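Local structure of cytosolic malate dehydrogenase (Trichomonas vaginalis, 4UUO) at residues Leu156-Met161 with His177-Trp182; Gln189-Thr194 with Glu219-Ile224. The protein probably interconverts malate and oxaloacetate with NAD as cofactor, as a malate dehydrogenase of the LDH/MDH superfamily. All blocks are in the same frame, centred on the assembly; numbering follows the deposited sequence.

Contact 1 of 2, residues Leu156-Met161 with His177-Trp182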
loop_
_atom_site.group_PDB
_atom_site.type_symbol
_atom_site.label_atom_id
_atom_site.label_comp_id
_atom_site.label_asym_id
_atom_site.label_seq_id
_atom_site.Cartn_x
_atom_site.Cartn_y
_atom_site.Cartn_z
ATOM N N LEU A 156 -2.823 14.578 -6.715
ATOM C CA LEU A 156 -2.934 13.423 -7.606
ATOM C C LEU A 156 -2.809 13.851 -9.069
ATOM O O LEU A 156 -1.948 13.343 -9.797
ATOM C CB LEU A 156 -4.250 12.672 -7.378
ATOM C CG LEU A 156 -4.414 11.359 -8.160
ATOM C CD1 LEU A 156 -3.219 10.426 -7.949
ATOM C CD2 LEU A 156 -5.708 10.662 -7.789
ATOM N N ASP A 157 -3.657 14.790 -9.489
ATOM C CA ASP A 157 -3.547 15.379 -10.822
ATOM C C ASP A 157 -2.177 16.042 -11.029
ATOM O O ASP A 157 -1.651 16.065 -12.144
ATOM C CB ASP A 157 -4.670 16.394 -11.057
ATOM C CG ASP A 157 -6.005 15.732 -11.345
ATOM O OD1 ASP A 157 -6.005 14.586 -11.845
ATOM O OD2 ASP A 157 -7.055 16.359 -11.079
ATOM N N HIS A 158 -1.604 16.579 -9.954
ATOM C CA HIS A 158 -0.255 17.130 -9.997
ATOM C C HIS A 158 0.760 16.052 -10.396
ATOM O O HIS A 158 1.527 16.228 -11.354
ATOM C CB HIS A 158 0.117 17.741 -8.641
ATOM C CG HIS A 158 1.486 18.344 -8.606
ATOM N ND1 HIS A 158 1.717 19.682 -8.847
ATOM C CD2 HIS A 158 2.700 17.789 -8.379
ATOM C CE1 HIS A 158 3.012 19.927 -8.758
ATOM N NE2 HIS A 158 3.632 18.795 -8.479
ATOM N N ASN A 159 0.757 14.934 -9.667
ATOM C CA ASN A 159 1.677 13.831 -9.950
ATOM C C ASN A 159 1.349 13.127 -11.261
ATOM O O ASN A 159 2.238 12.606 -11.930
ATOM C CB ASN A 159 1.676 12.808 -8.810
ATOM C CG ASN A 159 2.157 13.395 -7.495
ATOM O OD1 ASN A 159 2.779 14.458 -7.466
ATOM N ND2 ASN A 159 1.871 12.703 -6.397
ATOM N N ARG A 160 0.070 13.105 -11.622
ATOM C CA ARG A 160 -0.346 12.573 -12.917
ATOM C C ARG A 160 0.299 13.372 -14.056
ATOM O O ARG A 160 0.577 12.826 -15.123
ATOM C CB ARG A 160 -1.879 12.581 -13.040
ATOM C CG ARG A 160 -2.574 11.430 -12.313
ATOM C CD ARG A 160 -4.068 11.683 -12.120
ATOM N NE ARG A 160 -4.784 10.502 -11.641
ATOM C CZ ARG A 160 -6.041 10.514 -11.207
ATOM N NH1 ARG A 160 -6.724 11.649 -11.179
ATOM N NH2 ARG A 160 -6.616 9.392 -10.786
ATOM N N MET A 161 0.546 14.658 -13.816
ATOM C CA MET A 161 1.246 15.510 -14.775
ATOM C C MET A 161 2.739 15.206 -14.803
ATOM O O MET A 161 3.329 15.049 -15.868
ATOM C CB MET A 161 1.026 16.989 -14.449
ATOM C CG MET A 161 -0.378 17.495 -14.739
ATOM S SD MET A 161 -0.600 19.220 -14.267
ATOM C CE MET A 161 0.619 20.030 -15.275
ATOM N N HIS A 177 9.902 19.290 -13.283
ATOM C CA HIS A 177 9.702 20.288 -12.233
ATOM C C HIS A 177 8.649 21.327 -12.612
ATOM O O HIS A 177 8.297 21.471 -13.782
ATOM C CB HIS A 177 11.021 21.004 -11.904
ATOM C CG HIS A 177 12.226 20.115 -11.950
ATOM N ND1 HIS A 177 12.543 19.234 -10.940
ATOM C CD2 HIS A 177 13.194 19.978 -12.889
ATOM C CE1 HIS A 177 13.653 18.587 -11.255
ATOM N NE2 HIS A 177 14.067 19.020 -12.432
ATOM N N LYS A 178 8.148 22.031 -11.600
ATOM C CA LYS A 178 7.322 23.227 -11.777
ATOM C C LYS A 178 6.028 23.019 -12.575
ATOM O O LYS A 178 5.639 23.869 -13.384
ATOM C CB LYS A 178 8.154 24.334 -12.430
ATOM C CG LYS A 178 9.333 24.798 -11.589
ATOM C CD LYS A 178 10.187 25.808 -12.334
ATOM C CE LYS A 178 11.497 26.068 -11.610
ATOM N NZ LYS A 178 12.372 27.008 -12.368
ATOM N N VAL A 179 5.358 21.895 -12.342
ATOM C CA VAL A 179 4.002 21.720 -12.843
ATOM C C VAL A 179 3.054 22.157 -11.740
ATOM O O VAL A 179 3.469 22.295 -10.586
ATOM C CB VAL A 179 3.698 20.259 -13.256
ATOM C CG1 VAL A 179 4.734 19.752 -14.254
ATOM C CG2 VAL A 179 3.631 19.359 -12.036
ATOM N N CYS A 180 1.791 22.388 -12.082
ATOM C CA CYS A 180 0.801 22.714 -11.066
ATOM C C CYS A 180 -0.624 22.548 -11.566
ATOM O O CYS A 180 -0.901 22.658 -12.761
ATOM C CB CYS A 180 0.995 24.144 -10.547
ATOM S SG CYS A 180 0.825 25.445 -11.801
ATOM N N ILE A 181 -1.519 22.270 -10.627
ATOM C CA ILE A 181 -2.944 22.283 -10.885
ATOM C C ILE A 181 -3.547 23.548 -10.256
ATOM O O ILE A 181 -3.240 23.876 -9.106
ATOM C CB ILE A 181 -3.631 21.013 -10.323
ATOM C CG1 ILE A 181 -3.184 19.761 -11.094
ATOM C CG2 ILE A 181 -5.148 21.159 -10.347
ATOM C CD1 ILE A 181 -3.706 19.678 -12.533
ATOM N N TRP A 182 -4.375 24.264 -11.021
ATOM C CA TRP A 182 -5.111 25.423 -10.507
ATOM C C TRP A 182 -6.586 25.104 -10.244
ATOM O O TRP A 182 -7.193 24.302 -10.959
ATOM C CB TRP A 182 -5.055 26.602 -11.483
ATOM C CG TRP A 182 -3.701 27.154 -11.814
ATOM C CD1 TRP A 182 -2.840 26.692 -12.768
ATOM C CD2 TRP A 182 -3.074 28.307 -11.233
ATOM N NE1 TRP A 182 -1.708 27.468 -12.802
ATOM C CE2 TRP A 182 -1.825 28.464 -11.874
ATOM C CE3 TRP A 182 -3.440 29.209 -10.232
ATOM C CZ2 TRP A 182 -0.942 29.495 -11.543
ATOM C CZ3 TRP A 182 -2.559 30.231 -9.906
ATOM C CH2 TRP A 182 -1.327 30.366 -10.564
#
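His158 of helix 155-169 lies opposite Cys180 of strand 176-182, their CA atoms 5.8 Å apart, and the short helix and strand segments run at 138° to each other with axes 7.5 Å apart. This is helix-on-sheet packing in the C-terminal domain of the lactate/malate dehydrogenase fold, where Val179, at the break in the strand, and Ile181 point toward the helix. Val179 lays its CG2 methyl over one face of the His158 imidazole, a CH-pi contact 3.6 Å from the ring centroid. The ring gets there because CG is anti to the backbone N (chi1 -179°), which swings the imidazole out to the strand. Its ND1 is hydrogen-bonded to Ser265 OG, which also bonds Ile181 N, so one hydroxyl ties the helix side chain to the strand backbone. One turn on, Met161 bends at its last torsion and touches both Val179 and Ile181: CE meets Val179 CB at 3.7 Å, while SD comes within 3.6 Å of Ile181 CD1. The same isoleucine sets CG1 against Asp157, 3.7 Å from its CB. The carboxylate beyond that CB turns off to Arg160, a predicted substrate-binding residue. The side chain of Asp157 is about 6 Å from that of His185, the predicted proton acceptor, consistent with the aspartate of the superfamily's Asp-His pair, though in this apo structure the two are too far apart for a hydrogen bond. Asp157 OD1 accepts from Arg160 NH1 at 3.1 Å in a salt bridge, with OD1 in the guanidinium plane but NH1 35° out of the carboxylate plane.

Contact 2 of 2, residues Gln189-Thr194 with Glu219-Ile224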
loop_
_atom_site.group_PDB
_atom_site.type_symbol
_atom_site.label_atom_id
_atom_site.label_comp_id
_atom_site.label_asym_id
_atom_site.label_seq_id
_atom_site.Cartn_x
_atom_site.Cartn_y
_atom_site.Cartn_z
ATOM N N GLN A 189 -10.116 21.590 -13.154
ATOM C CA GLN A 189 -8.726 21.766 -12.733
ATOM C C GLN A 189 -7.865 22.158 -13.930
ATOM O O GLN A 189 -8.086 21.688 -15.051
ATOM C CB GLN A 189 -8.171 20.502 -12.060
ATOM C CG GLN A 189 -7.783 19.361 -12.987
ATOM C CD GLN A 189 -8.859 18.304 -13.072
ATOM O OE1 GLN A 189 -10.043 18.621 -13.201
ATOM N NE2 GLN A 189 -8.458 17.037 -12.991
ATOM N N VAL A 190 -6.898 23.039 -13.693
ATOM C CA VAL A 190 -6.078 23.568 -14.774
ATOM C C VAL A 190 -4.687 22.935 -14.779
ATOM O O VAL A 190 -3.845 23.282 -13.949
ATOM C CB VAL A 190 -5.940 25.105 -14.671
ATOM C CG1 VAL A 190 -5.222 25.661 -15.892
ATOM C CG2 VAL A 190 -7.308 25.759 -14.501
ATOM N N PRO A 191 -4.447 21.989 -15.708
ATOM C CA PRO A 191 -3.101 21.428 -15.867
ATOM C C PRO A 191 -2.174 22.447 -16.511
ATOM O O PRO A 191 -2.196 22.606 -17.731
ATOM C CB PRO A 191 -3.322 20.216 -16.788
ATOM C CG PRO A 191 -4.801 19.962 -16.771
ATOM C CD PRO A 191 -5.419 21.312 -16.582
ATOM N N ASP A 192 -1.378 23.132 -15.698
ATOM C CA ASP A 192 -0.527 24.211 -16.186
ATOM C C ASP A 192 0.898 23.723 -16.436
ATOM O O ASP A 192 1.620 23.360 -15.505
ATOM C CB ASP A 192 -0.534 25.377 -15.191
ATOM C CG ASP A 192 0.211 26.594 -15.701
ATOM O OD1 ASP A 192 0.597 26.615 -16.888
ATOM O OD2 ASP A 192 0.401 27.542 -14.909
ATOM N N THR A 193 1.293 23.726 -17.707
ATOM C CA THR A 193 2.598 23.220 -18.114
ATOM C C THR A 193 3.445 24.291 -18.768
ATOM O O THR A 193 4.301 23.983 -19.593
ATOM C CB THR A 193 2.463 22.053 -19.107
ATOM O OG1 THR A 193 1.379 22.316 -20.007
ATOM C CG2 THR A 193 2.200 20.755 -18.372
ATOM N N THR A 194 3.206 25.547 -18.409
ATOM C CA THR A 194 3.901 26.657 -19.057
ATOM C C THR A 194 5.096 27.141 -18.242
ATOM O O THR A 194 5.848 28.007 -18.681
ATOM C CB THR A 194 2.948 27.827 -19.307
ATOM O OG1 THR A 194 2.509 28.365 -18.054
ATOM C CG2 THR A 194 1.741 27.348 -20.092
ATOM N N GLU A 219 -4.815 18.127 -25.774
ATOM C CA GLU A 219 -4.785 16.682 -25.570
ATOM C C GLU A 219 -4.230 16.314 -24.195
ATOM O O GLU A 219 -4.823 15.508 -23.474
ATOM C CB GLU A 219 -3.954 16.008 -26.667
ATOM C CG GLU A 219 -3.756 14.506 -26.473
ATOM C CD GLU A 219 -2.837 13.891 -27.517
ATOM O OE1 GLU A 219 -2.544 14.565 -28.529
ATOM O OE2 GLU A 219 -2.407 12.734 -27.322
ATOM N N PHE A 220 -3.090 16.905 -23.840
ATOM C CA PHE A 220 -2.461 16.654 -22.546
ATOM C C PHE A 220 -3.371 17.067 -21.395
ATOM O O PHE A 220 -3.589 16.300 -20.452
ATOM C CB PHE A 220 -1.126 17.395 -22.445
ATOM C CG PHE A 220 -0.514 17.352 -21.076
ATOM C CD1 PHE A 220 0.292 16.290 -20.696
ATOM C CD2 PHE A 220 -0.744 18.375 -20.166
ATOM C CE1 PHE A 220 0.856 16.244 -19.437
ATOM C CE2 PHE A 220 -0.189 18.333 -18.906
ATOM C CZ PHE A 220 0.618 17.266 -18.540
ATOM N N ALA A 221 -3.883 18.292 -21.478
ATOM C CA ALA A 221 -4.782 18.831 -20.469
ATOM C C ALA A 221 -6.008 17.944 -20.295
ATOM O O ALA A 221 -6.456 17.695 -19.172
ATOM C CB ALA A 221 -5.199 20.244 -20.843
ATOM N N GLN A 222 -6.540 17.465 -21.417
ATOM C CA GLN A 222 -7.768 16.681 -21.418
ATOM C C GLN A 222 -7.524 15.279 -20.870
ATOM O O GLN A 222 -8.431 14.639 -20.329
ATOM C CB GLN A 222 -8.352 16.605 -22.830
ATOM C CG GLN A 222 -9.846 16.343 -22.858
ATOM C CD GLN A 222 -10.627 17.362 -22.041
ATOM O OE1 GLN A 222 -10.305 18.553 -22.039
ATOM N NE2 GLN A 222 -11.654 16.895 -21.335
ATOM N N MET A 223 -6.291 14.808 -21.012
ATOM C CA MET A 223 -5.904 13.520 -20.458
ATOM C C MET A 223 -5.819 13.602 -18.937
ATOM O O MET A 223 -6.207 12.668 -18.232
ATOM C CB MET A 223 -4.572 13.061 -21.053
ATOM C CG MET A 223 -3.931 11.888 -20.332
ATOM S SD MET A 223 -2.684 12.422 -19.151
ATOM C CE MET A 223 -2.034 10.837 -18.621
ATOM N N ILE A 224 -5.304 14.723 -18.442
ATOM C CA ILE A 224 -5.206 14.955 -17.008
ATOM C C ILE A 224 -6.595 14.993 -16.400
ATOM O O ILE A 224 -6.876 14.320 -15.410
ATOM C CB ILE A 224 -4.474 16.270 -16.697
ATOM C CG1 ILE A 224 -3.036 16.205 -17.215
ATOM C CG2 ILE A 224 -4.505 16.558 -15.205
ATOM C CD1 ILE A 224 -2.252 15.027 -16.674
#
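Pro191 is the residue through which strand 190-192 packs on helix 213-235, its CA 5.5 Å from that of Ala221; the two short segments run at 131° with their axes 8.2 Å apart. The tight part is mainly apolar. The proline ring lies alongside Ile224, CG to CB 3.7 Å, with CB lying near Ile224 CG1, and CG also meets Ala221 CB at 4.1 Å and rests against Ala221 O. Next to it, Phe220 extends with CG anti to the backbone N (chi1 171°), bringing the CE2 and CZ rim of the ring up to the CG2 methyl of Thr193. That methyl approaches the ring obliquely, as does Pro191 CB, which is 4.2 Å from Phe220 CE2. One face of the same ring is covered from within the helix by Ile224 CG1.

The packing thins at the Gln189 end, where NE2 stands 4.0 Å from Ile224 O, and the far side of the helix turns Glu219 and Gln222 to solvent. At the other end of the strand, Asp192 points away from the helix; its OD1 accepts from Thr194 N in an Asx turn just after the strand, and from Thr194 OG1 as well. Met161 of helix 155-169 fits against Pro191, Thr193 and Ile224, while Trp307 of helix 306-329 touches both Val190 and Ala221, and strand 176-182 pairs with strand 190-192, outermost in this chain's sheet.

From the N terminus, contact 1 comes first: the chain finishes helix 155-169 and turns back into strand 176-182, with 15 residues between the two segments. It then turns back as strand 190-192, the antiparallel neighbour of 176-182; 24 residues, the last of them already in helix 213-235, separate the segments of contact 2, which closes there. The two loops follow in series and neither encloses the other. The contacts are joined through the sheet by Cys180 O with Asp192 N, by a side-chain bond from Trp182 NE1 to Asp192 OD2, and through Met161, which reaches residues of both segments of contact 2. Together they fasten two helices to adjacent strands of one antiparallel sheet.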